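Local coordinates for protein putative Zn-dependent exopeptidase (Bacteroides vulgatus ATCC 8482, PDB 3GUX) that probably acts as a zinc-dependent exopeptidase of peptidase family M28, removing residues from the amino-terminal end of peptides as related aminopeptidases do, at residues G216-T221 with P264-I269; K228-A233 with K240-E245. All coordinates share one frame; numbering follows the deposited sequence.

Following strand 212-214, the chain enters the short helix 218-221, and residues 216-221 open the longer of two loops. Helix 223-236 comes next. Its segment 228-233 soon meets residues 240-245, so contact 2 closes a small helix-turn-strand loop with only six residues between its segments. The chain then passes through helix 253-260 into strand 265-269, where contact 1 closes the outer loop after 42 intervening residues. The two contacts therefore nest and do not cross. Strand 265-269 joins them: Val266 packs on Ile229 and Trp230, and Ile268 on Trp230 and Phe242, which ties helix 223-236 and strand 242-244 to the last strand of the central sheet.

Contact 1: G216-T221 with P264-I269; sequences GYSART and PCVDII
Ser218 and Asp267 make the tight, buried part of this contact. The serine hydroxyl oxygen accepts the backbone N-H of Asp267, with Ser218 OG and Asp267 N 2.7 Å apart and the N-H pointing almost straight at it (174°). Serine suits the place because its hydroxyl sits one bond beyond CB, so the helix backbone can come close to the strand, the CA atoms of Ser218 and Val266 lying 4.9 Å apart, while OG still meets the N-H. Ser218 OG also lies 3.6 Å from Asp267 CB. A chi1 of -58° places OG opposite the serine's own carbonyl carbon and sends it from helix 218-221 onto the strand. Helix 253-260 covers this region too, its His254 touching both side chains. In the α/β fold of M28 peptidases the central sheet is mixed; here strand 265-269 is one of its two outermost strands within the chain. Val266 and Ile268 spend their backbone bonds on strand 198-203, whereas the N-H groups of Cys265 and Asp267 face outward and take partners beyond the sheet. Without the hydroxyl, as with an alanine here, the Asp267 N-H would probably lose its acceptor, and the edge strand its tie to helix 218-221. Toward the partly exposed Thr221 and Pro264 the fit is looser, and here a water bridges the two segments: it accepts from Cys265 N at 2.8 Å and donates to Thr221 OG1 at 3.0 Å. Thr221 suits this spot by being two-sided, its CG2 resting 3.4 Å above the plane of the Tyr217 ring, near the rim. Farther along, Pro264 CB simply lies 3.5 Å from Thr221 O.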
loop_
_atom_site.group_PDB
_atom_site.type_symbol
_atom_site.label_atom_id
_atom_site.label_comp_id
_atom_site.label_asym_id
_atom_site.label_seq_id
_atom_site.Cartn_x
_atom_site.Cartn_y
_atom_site.Cartn_z
ATOM N N GLY A 216 -15.804 -4.523 -2.773
ATOM C CA GLY A 216 -16.698 -4.296 -3.913
ATOM C C GLY A 216 -16.102 -3.757 -5.200
ATOM O O GLY A 216 -16.318 -4.340 -6.266
ATOM N N TYR A 217 -15.397 -2.626 -5.125
ATOM C CA TYR A 217 -14.793 -2.027 -6.323
ATOM C C TYR A 217 -13.720 -2.958 -6.910
ATOM O O TYR A 217 -13.725 -3.235 -8.133
ATOM C CB TYR A 217 -14.259 -0.620 -6.050
ATOM C CG TYR A 217 -13.828 0.103 -7.296
ATOM C CD1 TYR A 217 -14.726 0.882 -8.022
ATOM C CD2 TYR A 217 -12.521 0.006 -7.757
ATOM C CE1 TYR A 217 -14.324 1.531 -9.208
ATOM C CE2 TYR A 217 -12.104 0.641 -8.908
ATOM C CZ TYR A 217 -12.995 1.419 -9.618
ATOM O OH TYR A 217 -12.534 2.024 -10.759
ATOM N N SER A 218 -12.850 -3.476 -6.045
ATOM C CA SER A 218 -11.821 -4.430 -6.461
ATOM C C SER A 218 -12.432 -5.654 -7.198
ATOM O O SER A 218 -11.892 -6.096 -8.197
ATOM C CB SER A 218 -10.990 -4.920 -5.263
ATOM O OG SER A 218 -10.328 -3.847 -4.539
ATOM N N ALA A 219 -13.574 -6.142 -6.702
ATOM C CA ALA A 219 -14.266 -7.310 -7.230
ATOM C C ALA A 219 -14.956 -7.072 -8.564
ATOM O O ALA A 219 -15.409 -8.028 -9.185
ATOM C CB ALA A 219 -15.277 -7.799 -6.207
ATOM N N ARG A 220 -15.132 -5.820 -8.996
ATOM C CA ARG A 220 -15.668 -5.585 -10.346
ATOM C C ARG A 220 -14.618 -5.012 -11.310
ATOM O O ARG A 220 -14.830 -5.003 -12.497
ATOM C CB ARG A 220 -16.932 -4.731 -10.310
ATOM C CG ARG A 220 -16.774 -3.325 -9.947
ATOM C CD ARG A 220 -18.131 -2.650 -10.061
ATOM N NE ARG A 220 -17.973 -1.237 -9.740
ATOM C CZ ARG A 220 -17.672 -0.275 -10.615
ATOM N NH1 ARG A 220 -17.502 -0.522 -11.914
ATOM N NH2 ARG A 220 -17.544 0.970 -10.183
ATOM N N THR A 221 -13.499 -4.541 -10.794
ATOM C CA THR A 221 -12.424 -3.981 -11.596
ATOM C C THR A 221 -11.144 -4.825 -11.611
ATOM O O THR A 221 -10.303 -4.684 -12.556
ATOM C CB THR A 221 -12.054 -2.584 -11.033
ATOM O OG1 THR A 221 -11.901 -2.688 -9.614
ATOM C CG2 THR A 221 -13.144 -1.572 -11.356
ATOM N N PRO A 264 -5.686 -2.177 -12.858
ATOM C CA PRO A 264 -6.604 -2.768 -11.879
ATOM C C PRO A 264 -5.905 -2.811 -10.507
ATOM O O PRO A 264 -4.722 -3.126 -10.422
ATOM C CB PRO A 264 -6.825 -4.174 -12.394
ATOM C CG PRO A 264 -5.626 -4.443 -13.253
ATOM C CD PRO A 264 -5.373 -3.140 -13.928
ATOM N N CYS A 265 -6.625 -2.471 -9.462
ATOM C CA CYS A 265 -6.008 -2.350 -8.178
ATOM C C CYS A 265 -6.891 -2.936 -7.106
ATOM O O CYS A 265 -8.055 -2.544 -6.975
ATOM C CB CYS A 265 -5.747 -0.883 -7.904
ATOM S SG CYS A 265 -4.722 -0.629 -6.505
ATOM N N VAL A 266 -6.308 -3.840 -6.318
ATOM C CA VAL A 266 -7.016 -4.577 -5.283
ATOM C C VAL A 266 -6.834 -3.926 -3.929
ATOM O O VAL A 266 -5.707 -3.721 -3.492
ATOM C CB VAL A 266 -6.512 -6.076 -5.212
ATOM C CG1 VAL A 266 -7.260 -6.852 -4.182
ATOM C CG2 VAL A 266 -6.658 -6.787 -6.573
ATOM N N ASP A 267 -7.934 -3.630 -3.249
ATOM C CA ASP A 267 -7.872 -3.114 -1.893
ATOM C C ASP A 267 -7.963 -4.272 -0.869
ATOM O O ASP A 267 -8.954 -5.022 -0.869
ATOM C CB ASP A 267 -9.002 -2.096 -1.683
ATOM C CG ASP A 267 -8.816 -1.235 -0.441
ATOM O OD1 ASP A 267 -7.762 -1.328 0.263
ATOM O OD2 ASP A 267 -9.741 -0.442 -0.162
ATOM N N ILE A 268 -6.910 -4.445 -0.050
ATOM C CA ILE A 268 -6.887 -5.393 1.067
ATOM C C ILE A 268 -7.190 -4.494 2.260
ATOM O O ILE A 268 -6.309 -3.740 2.676
ATOM C CB ILE A 268 -5.521 -6.122 1.248
ATOM C CG1 ILE A 268 -5.111 -6.828 -0.067
ATOM C CG2 ILE A 268 -5.574 -7.064 2.457
ATOM C CD1 ILE A 268 -3.724 -7.580 0.014
ATOM N N ILE A 269 -8.427 -4.569 2.761
ATOM C CA ILE A 269 -8.962 -3.662 3.770
ATOM C C ILE A 269 -9.836 -4.425 4.767
ATOM O O ILE A 269 -10.643 -5.252 4.381
ATOM C CB ILE A 269 -9.747 -2.482 3.114
ATOM C CG1 ILE A 269 -10.247 -1.457 4.163
ATOM C CG2 ILE A 269 -10.881 -3.009 2.197
ATOM C CD1 ILE A 269 -10.754 -0.103 3.561
HETATM O O HOH W 1 -9.182 -1.447 -9.280
#

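Contact 2: K228-A233 with K240-E245; sequences KIWKKA and KYFVKE
Trp230 and Phe242 form a T-shaped aromatic pair that carries most of this contact. The phenyl edge points at the indole face: Phe242 CD2 stands 3.6 Å above the indole plane, over its centre, with the phenyl and six-membered ring planes at 89° and their centroids 5.0 Å apart. Next to this, a CH-pi contact sets Phe242 CB 3.8 Å from the centroid of the five-membered ring, so one phenylalanine covers both halves of the same indole face. Its chi1 of -69° makes this possible, turning the ring away from its own carbonyl carbon and in against the helix. Apolar packing completes the phenylalanine's surroundings. Ala233, one turn further along the helix, lies tightly against the phenyl ring, its CB 3.3 Å from Phe242 CD1, a place with little room for a longer side chain; Ile229 CG2 touches Phe242 CE2 more loosely. The unit is a helix followed after a short turn by a brief strand, their directions 119° apart. Strand 242-244 runs beside strand 212-214, while Ile229, Trp230 and Phe242 reach strand 265-269 of the central sheet. Polar contacts gather at the indole edge. Trp230 NE1 makes a weak, bent bond to Val243 O (3.1 Å), and its stronger partner is the carbonyl of Phe212. Val243 O also receives a weak bond from Glu245 N across the inverse gamma turn centred on Lys244. Toward solvent, the aliphatic part of that exposed lysine does the packing: Lys244 CG lies 4.0 Å from Trp230 CD1, and the extended chain carries CE past Trp230 O.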
loop_
_atom_site.group_PDB
_atom_site.type_symbol
_atom_site.label_atom_id
_atom_site.label_comp_id
_atom_site.label_asym_id
_atom_site.label_seq_id
_atom_site.Cartn_x
_atom_site.Cartn_y
_atom_site.Cartn_z
ATOM N N LYS A 228 -6.656 -14.220 -6.994
ATOM C CA LYS A 228 -5.296 -14.763 -6.965
ATOM C C LYS A 228 -4.665 -14.589 -5.597
ATOM O O LYS A 228 -4.048 -15.502 -5.050
ATOM C CB LYS A 228 -4.448 -14.037 -8.009
ATOM C CG LYS A 228 -3.042 -14.575 -8.210
ATOM C CD LYS A 228 -2.137 -13.572 -8.921
ATOM C CE LYS A 228 -2.638 -13.192 -10.296
ATOM N NZ LYS A 228 -1.660 -12.320 -10.994
ATOM N N ILE A 229 -4.789 -13.376 -5.072
ATOM C CA ILE A 229 -4.266 -13.003 -3.783
ATOM C C ILE A 229 -4.959 -13.805 -2.662
ATOM O O ILE A 229 -4.298 -14.350 -1.773
ATOM C CB ILE A 229 -4.413 -11.454 -3.571
ATOM C CG1 ILE A 229 -3.493 -10.693 -4.548
ATOM C CG2 ILE A 229 -4.121 -11.078 -2.132
ATOM C CD1 ILE A 229 -3.825 -9.142 -4.742
ATOM N N TRP A 230 -6.284 -13.918 -2.732
ATOM C CA TRP A 230 -7.030 -14.668 -1.717
ATOM C C TRP A 230 -6.704 -16.157 -1.805
ATOM O O TRP A 230 -6.641 -16.825 -0.781
ATOM C CB TRP A 230 -8.534 -14.428 -1.822
ATOM C CG TRP A 230 -9.081 -13.299 -0.981
ATOM C CD1 TRP A 230 -10.074 -13.394 -0.041
ATOM C CD2 TRP A 230 -8.690 -11.911 -1.000
ATOM N NE1 TRP A 230 -10.337 -12.168 0.501
ATOM C CE2 TRP A 230 -9.499 -11.242 -0.062
ATOM C CE3 TRP A 230 -7.730 -11.176 -1.708
ATOM C CZ2 TRP A 230 -9.364 -9.877 0.205
ATOM C CZ3 TRP A 230 -7.616 -9.822 -1.461
ATOM C CH2 TRP A 230 -8.432 -9.189 -0.519
ATOM N N LYS A 231 -6.473 -16.647 -3.028
ATOM C CA LYS A 231 -6.031 -18.017 -3.290
ATOM C C LYS A 231 -4.737 -18.311 -2.573
ATOM O O LYS A 231 -4.619 -19.313 -1.881
ATOM C CB LYS A 231 -5.828 -18.268 -4.810
ATOM C CG LYS A 231 -5.460 -19.684 -5.217
ATOM C CD LYS A 231 -5.255 -19.811 -6.764
ATOM C CE LYS A 231 -4.657 -21.197 -7.119
ATOM N NZ LYS A 231 -4.147 -21.234 -8.502
ATOM N N LYS A 232 -3.764 -17.418 -2.723
ATOM C CA LYS A 232 -2.453 -17.624 -2.110
ATOM C C LYS A 232 -2.530 -17.624 -0.598
ATOM O O LYS A 232 -1.885 -18.436 0.058
ATOM C CB LYS A 232 -1.453 -16.571 -2.590
ATOM C CG LYS A 232 -0.013 -16.763 -2.037
ATOM C CD LYS A 232 0.660 -18.034 -2.473
ATOM C CE LYS A 232 1.041 -18.047 -3.936
ATOM N NZ LYS A 232 1.798 -19.315 -4.198
ATOM N N ALA A 233 -3.335 -16.738 -0.053
ATOM C CA ALA A 233 -3.505 -16.626 1.379
ATOM C C ALA A 233 -3.986 -17.965 1.958
ATOM O O ALA A 233 -3.452 -18.455 2.964
ATOM C CB ALA A 233 -4.469 -15.517 1.688
ATOM N N LYS A 240 -8.231 -17.685 7.349
ATOM C CA LYS A 240 -8.959 -17.014 8.437
ATOM C C LYS A 240 -9.056 -15.523 8.207
ATOM O O LYS A 240 -10.059 -14.878 8.545
ATOM C CB LYS A 240 -8.222 -17.200 9.763
ATOM N N TYR A 241 -7.996 -14.976 7.633
ATOM C CA TYR A 241 -7.883 -13.556 7.379
ATOM C C TYR A 241 -8.458 -13.138 6.041
ATOM O O TYR A 241 -9.060 -12.094 5.969
ATOM C CB TYR A 241 -6.427 -13.128 7.452
ATOM C CG TYR A 241 -5.822 -13.311 8.813
ATOM C CD1 TYR A 241 -6.038 -12.359 9.815
ATOM C CD2 TYR A 241 -5.051 -14.422 9.104
ATOM C CE1 TYR A 241 -5.498 -12.498 11.069
ATOM C CE2 TYR A 241 -4.502 -14.587 10.375
ATOM C CZ TYR A 241 -4.717 -13.608 11.345
ATOM O OH TYR A 241 -4.165 -13.744 12.603
ATOM N N PHE A 242 -8.309 -13.980 5.007
ATOM C CA PHE A 242 -8.766 -13.645 3.657
ATOM C C PHE A 242 -10.031 -14.413 3.311
ATOM O O PHE A 242 -9.968 -15.506 2.729
ATOM C CB PHE A 242 -7.650 -13.915 2.650
ATOM C CG PHE A 242 -6.497 -12.963 2.770
ATOM C CD1 PHE A 242 -5.529 -13.139 3.738
ATOM C CD2 PHE A 242 -6.400 -11.862 1.930
ATOM C CE1 PHE A 242 -4.487 -12.238 3.855
ATOM C CE2 PHE A 242 -5.354 -10.968 2.037
ATOM C CZ PHE A 242 -4.398 -11.161 3.005
ATOM N N VAL A 243 -11.168 -13.815 3.675
ATOM C CA VAL A 243 -12.492 -14.398 3.471
ATOM C C VAL A 243 -12.930 -14.216 2.020
ATOM O O VAL A 243 -13.100 -13.067 1.557
ATOM C CB VAL A 243 -13.554 -13.772 4.420
ATOM C CG1 VAL A 243 -14.921 -14.403 4.187
ATOM C CG2 VAL A 243 -13.139 -13.939 5.873
ATOM N N LYS A 244 -13.134 -15.330 1.305
ATOM C CA LYS A 244 -13.519 -15.270 -0.098
ATOM C C LYS A 244 -15.006 -15.035 -0.200
ATOM O O LYS A 244 -15.752 -15.915 -0.631
ATOM C CB LYS A 244 -13.162 -16.554 -0.823
ATOM C CG LYS A 244 -11.716 -16.918 -0.814
ATOM C CD LYS A 244 -11.526 -18.142 -1.629
ATOM C CE LYS A 244 -10.109 -18.571 -1.671
ATOM N NZ LYS A 244 -10.031 -19.924 -2.297
ATOM N N GLU A 245 -15.448 -13.860 0.209
ATOM C CA GLU A 245 -16.857 -13.483 0.173
ATOM C C GLU A 245 -16.908 -12.009 -0.132
ATOM O O GLU A 245 -15.996 -11.272 0.250
ATOM C CB GLU A 245 -17.554 -13.764 1.512
ATOM C CG GLU A 245 -17.552 -15.259 1.942
ATOM C CD GLU A 245 -18.221 -15.530 3.288
ATOM O OE1 GLU A 245 -18.894 -14.625 3.831
ATOM O OE2 GLU A 245 -18.060 -16.661 3.805
#